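Local coordinates for protein lombricine kinase (Urechis caupo, PDB 3JPZ) that catalyses, as a phosphagen kinase, the reversible transfer of a phosphoryl group from ATP to the guanidino group of lombricine, at residues Glu351-Leu354 with Ser359-Asp362; Glu296-Ala301 with Lys345-Met350; Asp45-Pro50 with Glu70-Leu75; Gly60-Asp65 with Val190-Val195; Pro96-Ser101 with Arg242-Ile247. All blocks are in the same frame, centred on the assembly; numbering follows the deposited sequence.

From the N terminus, interaction 3 opens on helix 44-53 and closes at residues 70-75, tying that helix to the junction of helices 68-71 and 73-83. Interaction 4 starts inside this loop, at 60-65, and crosses it, closing far along the chain at 190-195; Val47 O to Ile62 N, 2.9 Å, joins the two contacts. Interaction 5 opens at 96-101 and crosses interaction 4 in turn, closing on helix 233-252. Interactions 2 and 1 follow in series and use one helix, 333-355: the first packs it against helix 295-301, the second folds the following loop back on its end. They touch through Ile360 CD1 and Ile298 CD1, 4.0 Å apart.

Interaction 1: Glu351-Leu354 with Ser359-Asp362; sequences EQAL and SIDD
Ile360 meets Leu354 and Ala353 through a single methyl, CG2. Ile360 CG2 lies 3.6 Å from Leu354 CG and 3.7 Å from Leu354 CD2, so it rests at the branch point of the leucine and not merely on one methyl tip. A third neighbour, Ala353 CB, stands 3.8 Å from Ile360 CG2. The isoleucine and leucine side chains run at a slant to one another. In Ile360, CG1 takes the place between the backbone N and the carbonyl carbon (chi1 62°), which turns CG2 toward the helix; CD1 extends instead toward helix 295-301, and the residue also touches His292. The methyl CG2 additionally packs on the carbonyl O of Met350, in the preceding helical turn.

Topologically this is a chain reversal: helix 333-355 ends, a few residues turn, and the loop comes back alongside the last turn with Ala353 opposite Ile360 and Leu354 opposite Ser359.

The polar bonds stay off the seam: one lies inside the loop, the others run from the helix to residues 288-289. In the loop, Asp361 N donates to Ser359 OG over 3.3 Å at a fairly straight 160°, an ST turn that bends the backbone around Ile360. On the helix, CB of Glu351 points away from the loop, and the two carboxylate oxygens accept from the backbone, OE2 from Gln288 N and OE1 from Leu289 N. The helix end is thereby bonded to the 288-289 loop, which Leu354 also touches through Gln288.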
# COMPACT_ATOMS: atom_id res chain seq x y z
N GLU A 351 35.66 16.02 -22.65
CA GLU A 351 36.03 16.79 -21.48
C GLU A 351 37.44 17.32 -21.67
O GLU A 351 37.69 18.51 -21.49
CB GLU A 351 35.95 15.92 -20.22
CG GLU A 351 36.24 16.67 -18.93
CD GLU A 351 35.33 17.87 -18.71
OE1 GLU A 351 34.11 17.79 -19.00
OE2 GLU A 351 35.83 18.89 -18.23
N GLN A 352 38.36 16.45 -22.08
CA GLN A 352 39.77 16.82 -22.21
C GLN A 352 39.93 17.85 -23.32
O GLN A 352 40.67 18.82 -23.17
CB GLN A 352 40.63 15.58 -22.48
CG GLN A 352 40.62 14.62 -21.31
CD GLN A 352 41.23 13.26 -21.61
OE1 GLN A 352 41.09 12.72 -22.71
NE2 GLN A 352 41.90 12.70 -20.62
N ALA A 353 39.22 17.63 -24.42
CA ALA A 353 39.20 18.58 -25.53
C ALA A 353 38.85 19.98 -25.05
O ALA A 353 39.51 20.95 -25.42
CB ALA A 353 38.22 18.14 -26.58
N LEU A 354 37.81 20.08 -24.23
CA LEU A 354 37.34 21.36 -23.70
C LEU A 354 38.31 21.93 -22.68
O LEU A 354 38.47 23.15 -22.57
CB LEU A 354 35.97 21.20 -23.05
CG LEU A 354 34.83 20.77 -23.97
CD1 LEU A 354 33.61 20.33 -23.17
CD2 LEU A 354 34.47 21.90 -24.93
N SER A 359 37.27 22.81 -29.69
CA SER A 359 35.90 22.52 -30.06
C SER A 359 35.69 21.01 -30.05
O SER A 359 36.55 20.27 -30.51
CB SER A 359 35.60 23.08 -31.45
OG SER A 359 34.26 22.81 -31.84
N ILE A 360 34.56 20.56 -29.52
CA ILE A 360 34.22 19.14 -29.53
C ILE A 360 33.24 18.83 -30.65
O ILE A 360 32.63 17.77 -30.67
CB ILE A 360 33.58 18.68 -28.21
CG1 ILE A 360 32.27 19.42 -27.97
CG2 ILE A 360 34.53 18.88 -27.05
CD1 ILE A 360 31.33 18.68 -27.02
N ASP A 361 33.08 19.77 -31.57
CA ASP A 361 32.14 19.59 -32.67
C ASP A 361 32.42 18.32 -33.47
O ASP A 361 31.50 17.69 -33.98
CB ASP A 361 32.17 20.81 -33.59
CG ASP A 361 31.63 22.06 -32.91
OD1 ASP A 361 31.10 21.93 -31.78
OD2 ASP A 361 31.73 23.15 -33.50
N ASP A 362 33.69 17.93 -33.57
CA ASP A 362 34.05 16.74 -34.34
C ASP A 362 34.01 15.47 -33.50
O ASP A 362 34.16 14.37 -34.02
CB ASP A 362 35.42 16.91 -35.00
CG ASP A 362 36.56 16.86 -33.99
OD1 ASP A 362 36.37 17.31 -32.84
OD2 ASP A 362 37.65 16.37 -34.36

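Interaction 2: Glu296-Ala301 with Lys345-Met350; sequences EDIVVA and KKLIDM
Leu347 and Met350 are the residues of segment 345-350 that reach helix 295-301, and both press on Ile298. At the start of the segment, Lys345 reaches along the helix to Asp349 one turn on: Lys345 NZ bonds Asp349 OD1 at 2.8 Å, on the syn lone pair, with a longer, weak bond to OD2. This salt bridge is built away from the partner helix. Leu347 then brings CD2 to 3.8 Å from Ile298 CG2, the two side chains lying side by side and pointing opposite ways; Val299 CG2 is a looser neighbour, 4.4 Å from Leu347 CD2.

The two short helical segments run nearly antiparallel, at 155° between their directions, with axes 11.2 Å apart, and the buried seam between them is entirely apolar. Leu304 of edge strand 304-307 touches Leu347 and Val299, so the two helices meet beside the edge of the eight-stranded antiparallel sheet.

Met350 has a chain extended beyond CG and meets Ile298 tip to tip: Met350 SD is 3.8 Å from Ile298 CD1 and 3.9 Å from Ile298 CG2, while Met350 CE approaches Ile298 CG2 at 4.0 Å. Leu289 and Pro365 also touch the methionine.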
# COMPACT_ATOMS: atom_id res chain seq x y z
N GLU A 296 23.37 17.26 -23.03
CA GLU A 296 22.22 16.36 -22.94
C GLU A 296 22.09 15.54 -24.22
O GLU A 296 21.80 14.35 -24.19
CB GLU A 296 20.95 17.16 -22.75
CG GLU A 296 19.96 16.49 -21.86
CD GLU A 296 20.52 16.29 -20.48
OE1 GLU A 296 21.01 17.28 -19.90
OE2 GLU A 296 20.49 15.14 -20.00
N ASP A 297 22.27 16.23 -25.33
CA ASP A 297 22.23 15.59 -26.64
C ASP A 297 23.21 14.43 -26.65
O ASP A 297 22.89 13.34 -27.11
CB ASP A 297 22.63 16.58 -27.75
CG ASP A 297 22.12 18.00 -27.52
OD1 ASP A 297 22.12 18.50 -26.37
OD2 ASP A 297 21.75 18.65 -28.52
N ILE A 298 24.41 14.67 -26.13
CA ILE A 298 25.52 13.74 -26.22
C ILE A 298 25.22 12.47 -25.43
O ILE A 298 25.43 11.35 -25.91
CB ILE A 298 26.81 14.39 -25.69
CG1 ILE A 298 27.32 15.41 -26.71
CG2 ILE A 298 27.86 13.33 -25.41
CD1 ILE A 298 28.13 16.54 -26.12
N VAL A 299 24.73 12.65 -24.22
CA VAL A 299 24.42 11.52 -23.36
C VAL A 299 23.32 10.65 -23.97
O VAL A 299 23.42 9.42 -23.95
CB VAL A 299 23.98 12.00 -21.98
CG1 VAL A 299 23.39 10.86 -21.19
CG2 VAL A 299 25.17 12.61 -21.25
N VAL A 300 22.27 11.28 -24.49
CA VAL A 300 21.20 10.53 -25.14
C VAL A 300 21.75 9.80 -26.35
O VAL A 300 21.53 8.61 -26.54
CB VAL A 300 20.03 11.44 -25.57
CG1 VAL A 300 19.11 10.71 -26.56
CG2 VAL A 300 19.24 11.90 -24.37
N ALA A 301 22.49 10.54 -27.18
CA ALA A 301 23.07 9.97 -28.38
C ALA A 301 23.94 8.76 -28.04
O ALA A 301 24.08 7.85 -28.84
CB ALA A 301 23.89 11.02 -29.11
N LYS A 345 34.23 6.83 -22.30
CA LYS A 345 35.49 7.21 -22.91
C LYS A 345 35.29 8.44 -23.81
O LYS A 345 36.12 9.34 -23.83
CB LYS A 345 36.05 6.03 -23.71
CG LYS A 345 37.33 6.33 -24.49
CD LYS A 345 38.43 6.86 -23.60
CE LYS A 345 39.77 6.86 -24.30
NZ LYS A 345 39.73 7.62 -25.58
N LYS A 346 34.19 8.48 -24.55
CA LYS A 346 33.90 9.62 -25.42
C LYS A 346 33.64 10.88 -24.60
O LYS A 346 34.11 11.96 -24.95
CB LYS A 346 32.69 9.33 -26.33
CG LYS A 346 32.90 8.13 -27.25
CD LYS A 346 31.74 7.92 -28.23
CE LYS A 346 31.72 6.49 -28.77
NZ LYS A 346 30.47 6.14 -29.50
N LEU A 347 32.87 10.73 -23.53
CA LEU A 347 32.60 11.84 -22.63
C LEU A 347 33.91 12.44 -22.15
O LEU A 347 34.09 13.66 -22.17
CB LEU A 347 31.76 11.36 -21.44
CG LEU A 347 30.34 10.93 -21.79
CD1 LEU A 347 29.69 10.13 -20.67
CD2 LEU A 347 29.50 12.14 -22.16
N ILE A 348 34.83 11.57 -21.75
CA ILE A 348 36.15 12.00 -21.30
C ILE A 348 36.95 12.67 -22.42
O ILE A 348 37.60 13.68 -22.19
CB ILE A 348 36.96 10.82 -20.73
CG1 ILE A 348 36.33 10.34 -19.42
CG2 ILE A 348 38.41 11.21 -20.50
CD1 ILE A 348 36.79 8.96 -19.00
N ASP A 349 36.91 12.10 -23.63
CA ASP A 349 37.58 12.69 -24.78
C ASP A 349 37.10 14.14 -24.98
O ASP A 349 37.89 15.04 -25.26
CB ASP A 349 37.29 11.90 -26.06
CG ASP A 349 37.97 10.54 -26.08
OD1 ASP A 349 38.83 10.28 -25.21
OD2 ASP A 349 37.63 9.73 -26.96
N MET A 350 35.81 14.35 -24.81
CA MET A 350 35.25 15.69 -25.01
C MET A 350 35.64 16.58 -23.86
O MET A 350 35.92 17.77 -24.05
CB MET A 350 33.73 15.62 -25.11
CG MET A 350 33.21 14.83 -26.28
SD MET A 350 31.43 14.62 -26.15
CE MET A 350 31.06 13.91 -27.74

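Interaction 3: Asp45-Pro50 with Glu70-Leu75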
# COMPACT_ATOMS: atom_id res chain seq x y z
N ASP A 45 -5.70 -8.95 -13.00
CA ASP A 45 -5.94 -7.85 -12.09
C ASP A 45 -4.72 -7.55 -11.25
O ASP A 45 -4.37 -6.39 -11.06
CB ASP A 45 -7.14 -8.13 -11.19
CG ASP A 45 -8.42 -7.60 -11.78
OD1 ASP A 45 -8.37 -7.10 -12.92
OD2 ASP A 45 -9.47 -7.68 -11.10
N LYS A 46 -4.08 -8.60 -10.73
CA LYS A 46 -2.83 -8.45 -9.98
C LYS A 46 -1.73 -7.76 -10.79
O LYS A 46 -1.07 -6.85 -10.31
CB LYS A 46 -2.32 -9.82 -9.53
CG LYS A 46 -1.00 -9.75 -8.79
CD LYS A 46 -1.17 -9.07 -7.45
CE LYS A 46 0.16 -8.72 -6.84
NZ LYS A 46 -0.02 -8.14 -5.48
N VAL A 47 -1.49 -8.22 -12.02
CA VAL A 47 -0.35 -7.70 -12.76
C VAL A 47 -0.60 -6.29 -13.26
O VAL A 47 0.35 -5.56 -13.55
CB VAL A 47 0.05 -8.61 -13.93
CG1 VAL A 47 0.30 -10.03 -13.42
CG2 VAL A 47 -1.01 -8.60 -15.03
N ILE A 48 -1.86 -5.88 -13.35
CA ILE A 48 -2.16 -4.53 -13.84
C ILE A 48 -2.55 -3.56 -12.74
O ILE A 48 -2.77 -2.38 -13.01
CB ILE A 48 -3.28 -4.55 -14.90
CG1 ILE A 48 -4.62 -4.92 -14.25
CG2 ILE A 48 -2.94 -5.50 -16.03
CD1 ILE A 48 -5.81 -4.57 -15.08
N GLN A 49 -2.63 -4.03 -11.51
CA GLN A 49 -3.06 -3.17 -10.40
C GLN A 49 -2.35 -1.81 -10.37
O GLN A 49 -3.00 -0.78 -10.29
CB GLN A 49 -2.88 -3.86 -9.06
CG GLN A 49 -3.44 -3.03 -7.90
CD GLN A 49 -4.93 -2.80 -8.02
OE1 GLN A 49 -5.71 -3.74 -8.00
NE2 GLN A 49 -5.33 -1.54 -8.13
N PRO A 50 -1.01 -1.81 -10.43
CA PRO A 50 -0.27 -0.55 -10.37
C PRO A 50 -0.72 0.44 -11.44
O PRO A 50 -0.75 1.65 -11.20
CB PRO A 50 1.18 -0.97 -10.64
CG PRO A 50 1.23 -2.41 -10.23
CD PRO A 50 -0.11 -2.98 -10.54
N GLU A 70 3.80 -15.59 -19.55
CA GLU A 70 3.16 -16.42 -20.55
C GLU A 70 1.63 -16.39 -20.44
O GLU A 70 0.95 -16.23 -21.44
CB GLU A 70 3.71 -17.85 -20.51
CG GLU A 70 3.73 -18.48 -19.15
CD GLU A 70 3.83 -19.99 -19.22
OE1 GLU A 70 4.61 -20.50 -20.06
OE2 GLU A 70 3.15 -20.68 -18.42
N VAL A 71 1.09 -16.53 -19.23
CA VAL A 71 -0.36 -16.55 -19.05
C VAL A 71 -0.99 -15.24 -19.51
O VAL A 71 -2.06 -15.22 -20.12
CB VAL A 71 -0.76 -16.86 -17.60
CG1 VAL A 71 -2.24 -16.60 -17.37
CG2 VAL A 71 -0.41 -18.29 -17.26
N PHE A 72 -0.32 -14.13 -19.21
CA PHE A 72 -0.74 -12.82 -19.69
C PHE A 72 0.25 -12.33 -20.72
O PHE A 72 0.56 -11.14 -20.80
CB PHE A 72 -0.85 -11.87 -18.50
CG PHE A 72 -1.62 -12.46 -17.36
CD1 PHE A 72 -2.98 -12.68 -17.47
CD2 PHE A 72 -0.97 -12.85 -16.20
CE1 PHE A 72 -3.68 -13.24 -16.44
CE2 PHE A 72 -1.68 -13.41 -15.16
CZ PHE A 72 -3.03 -13.61 -15.28
N LYS A 73 0.73 -13.27 -21.53
CA LYS A 73 1.73 -13.01 -22.55
C LYS A 73 1.40 -11.82 -23.43
O LYS A 73 2.26 -10.99 -23.72
CB LYS A 73 1.93 -14.24 -23.42
CG LYS A 73 3.07 -14.12 -24.42
CD LYS A 73 3.40 -15.46 -25.04
CE LYS A 73 4.87 -15.54 -25.42
NZ LYS A 73 5.33 -14.31 -26.10
N GLU A 74 0.15 -11.72 -23.87
CA GLU A 74 -0.21 -10.71 -24.85
C GLU A 74 -0.18 -9.31 -24.25
O GLU A 74 -0.03 -8.32 -24.97
CB GLU A 74 -1.58 -11.01 -25.45
CG GLU A 74 -2.75 -10.40 -24.71
CD GLU A 74 -4.04 -10.57 -25.47
OE1 GLU A 74 -4.12 -10.09 -26.62
OE2 GLU A 74 -4.97 -11.19 -24.92
N LEU A 75 -0.33 -9.24 -22.93
CA LEU A 75 -0.27 -7.96 -22.24
C LEU A 75 1.17 -7.56 -21.96
O LEU A 75 1.57 -6.41 -22.18
CB LEU A 75 -1.08 -8.01 -20.94
CG LEU A 75 -1.09 -6.72 -20.12
CD1 LEU A 75 -1.38 -5.49 -20.99
CD2 LEU A 75 -2.10 -6.83 -18.99
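Ile48 and Val47 of helix 44-53 face Leu75 and Phe72 where helix 68-71 gives way to helix 73-83 in the N-terminal domain. Phe72 is the joint: it ends helix 68-71 and occupies the N-cap position of helix 73-83. In the first shell, Ile48 CG2 approaches Leu75 CD2 to 3.4 Å, closer than usual van der Waals contact, with the two side chains at about a right angle. Val47 CG1 meets Phe72 CD2 at 4.2 Å, coming in obliquely to the ring, and Val47 CG2 adds a looser approach of 4.5 Å to Leu75 CD2. Two opposing pairs of buried, wholly apolar side chains therefore define the interface.

The next layer fixes these groups. One face of the Phe72 ring is covered by Val71 CG1, 3.6 Å above its centre, so the preceding residue limits how the ring can turn. Leu75 N bonds Phe72 O at 3.0 Å, setting the first turn of the second helix; with chi1 at 180° its CG extends opposite the backbone N, and CD2 reaches Ile48. Helix 44-53 is kinked here: Pro50, whose N carries no hydrogen, leaves the bond to the turn before unmade, and Ile48 N and Gln49 N make weak bonds three residues back.

Beyond this lies the subunit interface. Gln49 NE2 bonds Asp197 OD1 of the second subunit. Asp45 OD1 is hydrogen-bonded to Tyr30 OH of its own chain and forms a salt bridge with Arg135 NH1 of the second subunit.

Interaction 4: Gly60-Asp65 with Val190-Val195. With NO3 (nitrate ion), chain C.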
# COMPACT_ATOMS: atom_id res chain seq x y z
N GLY A 60 3.07 0.32 -15.22
CA GLY A 60 1.88 -0.12 -14.51
C GLY A 60 1.67 -1.63 -14.54
O GLY A 60 0.68 -2.13 -14.02
N LEU A 61 2.59 -2.34 -15.18
CA LEU A 61 2.49 -3.78 -15.31
C LEU A 61 3.57 -4.46 -14.49
O LEU A 61 4.72 -4.08 -14.53
CB LEU A 61 2.62 -4.20 -16.77
CG LEU A 61 2.51 -5.70 -17.04
CD1 LEU A 61 1.12 -6.19 -16.68
CD2 LEU A 61 2.84 -6.02 -18.49
N ILE A 62 3.19 -5.49 -13.74
CA ILE A 62 4.16 -6.21 -12.93
C ILE A 62 3.80 -7.69 -12.82
O ILE A 62 2.63 -8.04 -12.68
CB ILE A 62 4.29 -5.58 -11.54
CG1 ILE A 62 5.44 -6.23 -10.77
CG2 ILE A 62 2.98 -5.68 -10.79
CD1 ILE A 62 5.96 -5.40 -9.61
N ALA A 63 4.80 -8.55 -12.92
CA ALA A 63 4.57 -9.98 -12.82
C ALA A 63 4.43 -10.38 -11.37
O ALA A 63 5.22 -9.97 -10.53
CB ALA A 63 5.72 -10.75 -13.48
N GLY A 64 3.40 -11.16 -11.09
CA GLY A 64 3.30 -11.79 -9.79
C GLY A 64 4.24 -12.97 -9.71
O GLY A 64 4.66 -13.39 -8.63
N ASP A 65 4.57 -13.53 -10.87
CA ASP A 65 5.43 -14.70 -10.94
C ASP A 65 5.95 -14.91 -12.36
O ASP A 65 5.58 -14.20 -13.28
CB ASP A 65 4.70 -15.95 -10.43
CG ASP A 65 3.54 -16.39 -11.33
OD1 ASP A 65 3.25 -15.73 -12.34
OD2 ASP A 65 2.92 -17.44 -11.02
N VAL A 190 4.67 -0.28 -3.74
CA VAL A 190 3.58 -0.21 -2.77
C VAL A 190 2.31 -0.81 -3.36
O VAL A 190 1.75 -1.78 -2.84
CB VAL A 190 3.32 1.24 -2.33
CG1 VAL A 190 2.01 1.34 -1.57
CG2 VAL A 190 4.47 1.75 -1.47
N ASN A 191 1.86 -0.24 -4.46
CA ASN A 191 0.61 -0.63 -5.07
C ASN A 191 0.61 -2.09 -5.57
O ASN A 191 -0.44 -2.69 -5.75
CB ASN A 191 0.27 0.34 -6.21
CG ASN A 191 0.04 1.76 -5.71
OD1 ASN A 191 -0.43 1.98 -4.60
ND2 ASN A 191 0.36 2.73 -6.55
N SER A 192 1.79 -2.66 -5.79
CA SER A 192 1.88 -4.07 -6.20
C SER A 192 1.92 -5.02 -4.99
O SER A 192 2.12 -6.22 -5.14
CB SER A 192 3.12 -4.31 -7.08
OG SER A 192 4.31 -4.06 -6.37
N ALA A 193 1.71 -4.46 -3.81
CA ALA A 193 1.85 -5.20 -2.56
C ALA A 193 3.20 -5.88 -2.51
O ALA A 193 3.32 -6.97 -1.97
CB ALA A 193 0.73 -6.22 -2.42
N SER A 194 4.22 -5.24 -3.06
CA SER A 194 5.56 -5.81 -3.05
C SER A 194 6.32 -5.49 -1.77
O SER A 194 7.44 -5.95 -1.59
CB SER A 194 6.34 -5.36 -4.27
OG SER A 194 5.89 -6.03 -5.43
N VAL A 195 5.70 -4.72 -0.88
CA VAL A 195 6.34 -4.38 0.40
C VAL A 195 5.66 -5.05 1.62
O VAL A 195 5.80 -4.60 2.75
CB VAL A 195 6.43 -2.84 0.61
CG1 VAL A 195 7.28 -2.20 -0.48
CG2 VAL A 195 5.06 -2.20 0.63
N NO3 C . -0.86 5.94 -6.46
O1 NO3 C . -1.20 4.95 -5.54
O2 NO3 C . -0.07 5.58 -7.54
O3 NO3 C . -1.31 7.26 -6.30
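Ile62 runs extended (phi -148°, psi 138°) past Ser192, the first residue beyond helix 187-191, with their CA atoms 7.4 Å apart; there a Schellman motif closes the helix, Ala193 taking positive phi as its C-prime residue and Ser194 N bonding back to Met189 O.

Two methyls of Ile62, CG2 and CD1, rest on Ser192. Ile62 CD1 is 3.9 Å from Ser192 OG and Ile62 CG2 is 4.0 Å from Ser192 CB, while Ile62 CD1 also lies 4.2 Å from Ser194 OG. CG1 sits opposite the backbone N (chi1 -173°), which carries CD1 forward over the two serines. The hydroxyls form a directed chain: Ser194 OG donates to Ser192 OG at 2.7 Å, and Ser192 OG in turn bonds Leu188 O, one turn back in the helix. Lys46 NZ reaches Ser192 O, connecting helix 44-53 to the same helix end.

Beside this patch, Asn191 ND2 donates to O1 of a nitrate ion at 2.9 Å, and weakly to its O2; the ion probably comes from the crystallisation liquor.

The contact joins the N-terminal and catalytic family regions. Chemically, a methyl group lies against buried hydroxyls whose bonding is directed along the serines and into the helix end; both hydroxyls already have polar partners, consistent with their lying against a methyl group.

Interaction 5: Pro96-Ser101 with Arg242-Ile247; sequences PDLDAS and RGLNAI
Leu98 belongs to the long connection between helix 73-83 and strand 113-122, and it settles on helix 233-252 at Leu244 and Asn245. Its CD1 does all the touching: Leu98 CD1 stands 4.2 Å from Leu244 CD1, the two leucines crossing at about a right angle, and 3.7 Å from Asn245 OD1. The latter is van der Waals contact, with leucine and asparagine passing alongside, head to tail. The torsion of Leu98 (chi1 -55°) sets its CG opposite the carbonyl carbon and turns the branch toward the helix.

Two aspartates shape the loop around this leucine. Asp99 N donates to Asp97 OD1 at 3.1 Å, an Asx turn spanning Leu98, in which the donor meets the oxygen from above the carboxylate, 38° out of its plane. Asp99 OD1 then receives Ser101 OG at 2.7 Å on its syn side, though 31° out of the carboxylate plane, and, weakly, Ser101 N, where a short 3-10 turn begins. The other oxygen of the first carboxylate, Asp97 OD2, forms a salt bridge with Arg334 NE, tying the loop to helix 333-355, and another with Lys102 NZ just beyond the segment.

Leu98 touches two helices: Phe240 of helix 233-252 and Glu333 at the start of helix 333-355. On the sheet side, Leu244 packs on Thr120 and Arg122 of strand 113-122, the strand carrying Arg119, which binds ADP in another structure of this protein.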
# COMPACT_ATOMS: atom_id res chain seq x y z
N PRO A 96 23.08 -14.72 -22.39
CA PRO A 96 23.84 -13.93 -21.42
C PRO A 96 25.33 -13.96 -21.72
O PRO A 96 25.86 -15.01 -22.07
CB PRO A 96 23.56 -14.63 -20.08
CG PRO A 96 22.35 -15.47 -20.32
CD PRO A 96 22.38 -15.85 -21.75
N ASP A 97 25.98 -12.81 -21.60
CA ASP A 97 27.43 -12.72 -21.77
C ASP A 97 28.06 -12.00 -20.59
O ASP A 97 28.08 -10.77 -20.53
CB ASP A 97 27.76 -11.99 -23.07
CG ASP A 97 29.23 -12.06 -23.42
OD1 ASP A 97 30.00 -12.66 -22.64
OD2 ASP A 97 29.62 -11.53 -24.47
N LEU A 98 28.57 -12.77 -19.64
CA LEU A 98 29.25 -12.23 -18.47
C LEU A 98 30.76 -12.37 -18.61
O LEU A 98 31.46 -12.54 -17.61
CB LEU A 98 28.79 -12.97 -17.21
CG LEU A 98 27.28 -13.00 -16.99
CD1 LEU A 98 26.90 -13.85 -15.76
CD2 LEU A 98 26.77 -11.57 -16.85
N ASP A 99 31.26 -12.29 -19.83
CA ASP A 99 32.67 -12.56 -20.08
C ASP A 99 33.47 -11.26 -20.13
O ASP A 99 33.62 -10.64 -21.18
CB ASP A 99 32.86 -13.36 -21.37
CG ASP A 99 34.28 -13.86 -21.54
OD1 ASP A 99 35.15 -13.46 -20.73
OD2 ASP A 99 34.53 -14.65 -22.47
N ALA A 100 33.97 -10.87 -18.96
CA ALA A 100 34.75 -9.65 -18.80
C ALA A 100 35.97 -9.61 -19.72
O ALA A 100 36.31 -8.54 -20.23
CB ALA A 100 35.19 -9.51 -17.35
N SER A 101 36.62 -10.75 -19.92
CA SER A 101 37.80 -10.80 -20.78
C SER A 101 37.51 -10.30 -22.21
O SER A 101 38.42 -9.91 -22.93
CB SER A 101 38.39 -12.21 -20.83
OG SER A 101 37.65 -13.07 -21.68
N ARG A 242 31.57 -13.48 -12.19
CA ARG A 242 32.13 -14.54 -11.36
C ARG A 242 31.19 -14.82 -10.19
O ARG A 242 30.91 -15.97 -9.87
CB ARG A 242 33.51 -14.13 -10.86
CG ARG A 242 34.13 -15.13 -9.89
CD ARG A 242 35.65 -15.00 -9.87
NE ARG A 242 36.08 -13.63 -9.61
CZ ARG A 242 36.08 -13.06 -8.41
NH1 ARG A 242 35.67 -13.75 -7.36
NH2 ARG A 242 36.50 -11.81 -8.26
N GLY A 243 30.71 -13.75 -9.57
CA GLY A 243 29.81 -13.88 -8.44
C GLY A 243 28.46 -14.47 -8.83
O GLY A 243 27.92 -15.32 -8.13
N LEU A 244 27.92 -14.01 -9.95
CA LEU A 244 26.60 -14.46 -10.36
C LEU A 244 26.63 -15.95 -10.62
O LEU A 244 25.80 -16.69 -10.11
CB LEU A 244 26.15 -13.70 -11.60
CG LEU A 244 25.51 -12.34 -11.34
CD1 LEU A 244 25.44 -11.52 -12.62
CD2 LEU A 244 24.12 -12.49 -10.72
N ASN A 245 27.61 -16.38 -11.41
CA ASN A 245 27.76 -17.79 -11.77
C ASN A 245 28.02 -18.66 -10.55
O ASN A 245 27.56 -19.80 -10.46
CB ASN A 245 28.89 -17.97 -12.79
CG ASN A 245 28.53 -17.47 -14.18
OD1 ASN A 245 27.36 -17.32 -14.52
ND2 ASN A 245 29.54 -17.22 -15.00
N ALA A 246 28.77 -18.11 -9.60
CA ALA A 246 29.17 -18.85 -8.41
C ALA A 246 27.97 -19.06 -7.49
O ALA A 246 27.78 -20.13 -6.91
CB ALA A 246 30.28 -18.11 -7.69
N ILE A 247 27.16 -18.02 -7.36
CA ILE A 247 25.96 -18.08 -6.55
C ILE A 247 25.01 -19.11 -7.13
O ILE A 247 24.37 -19.87 -6.40
CB ILE A 247 25.26 -16.71 -6.55
CG1 ILE A 247 26.08 -15.70 -5.73
CG2 ILE A 247 23.84 -16.82 -5.99
CD1 ILE A 247 25.62 -14.26 -5.92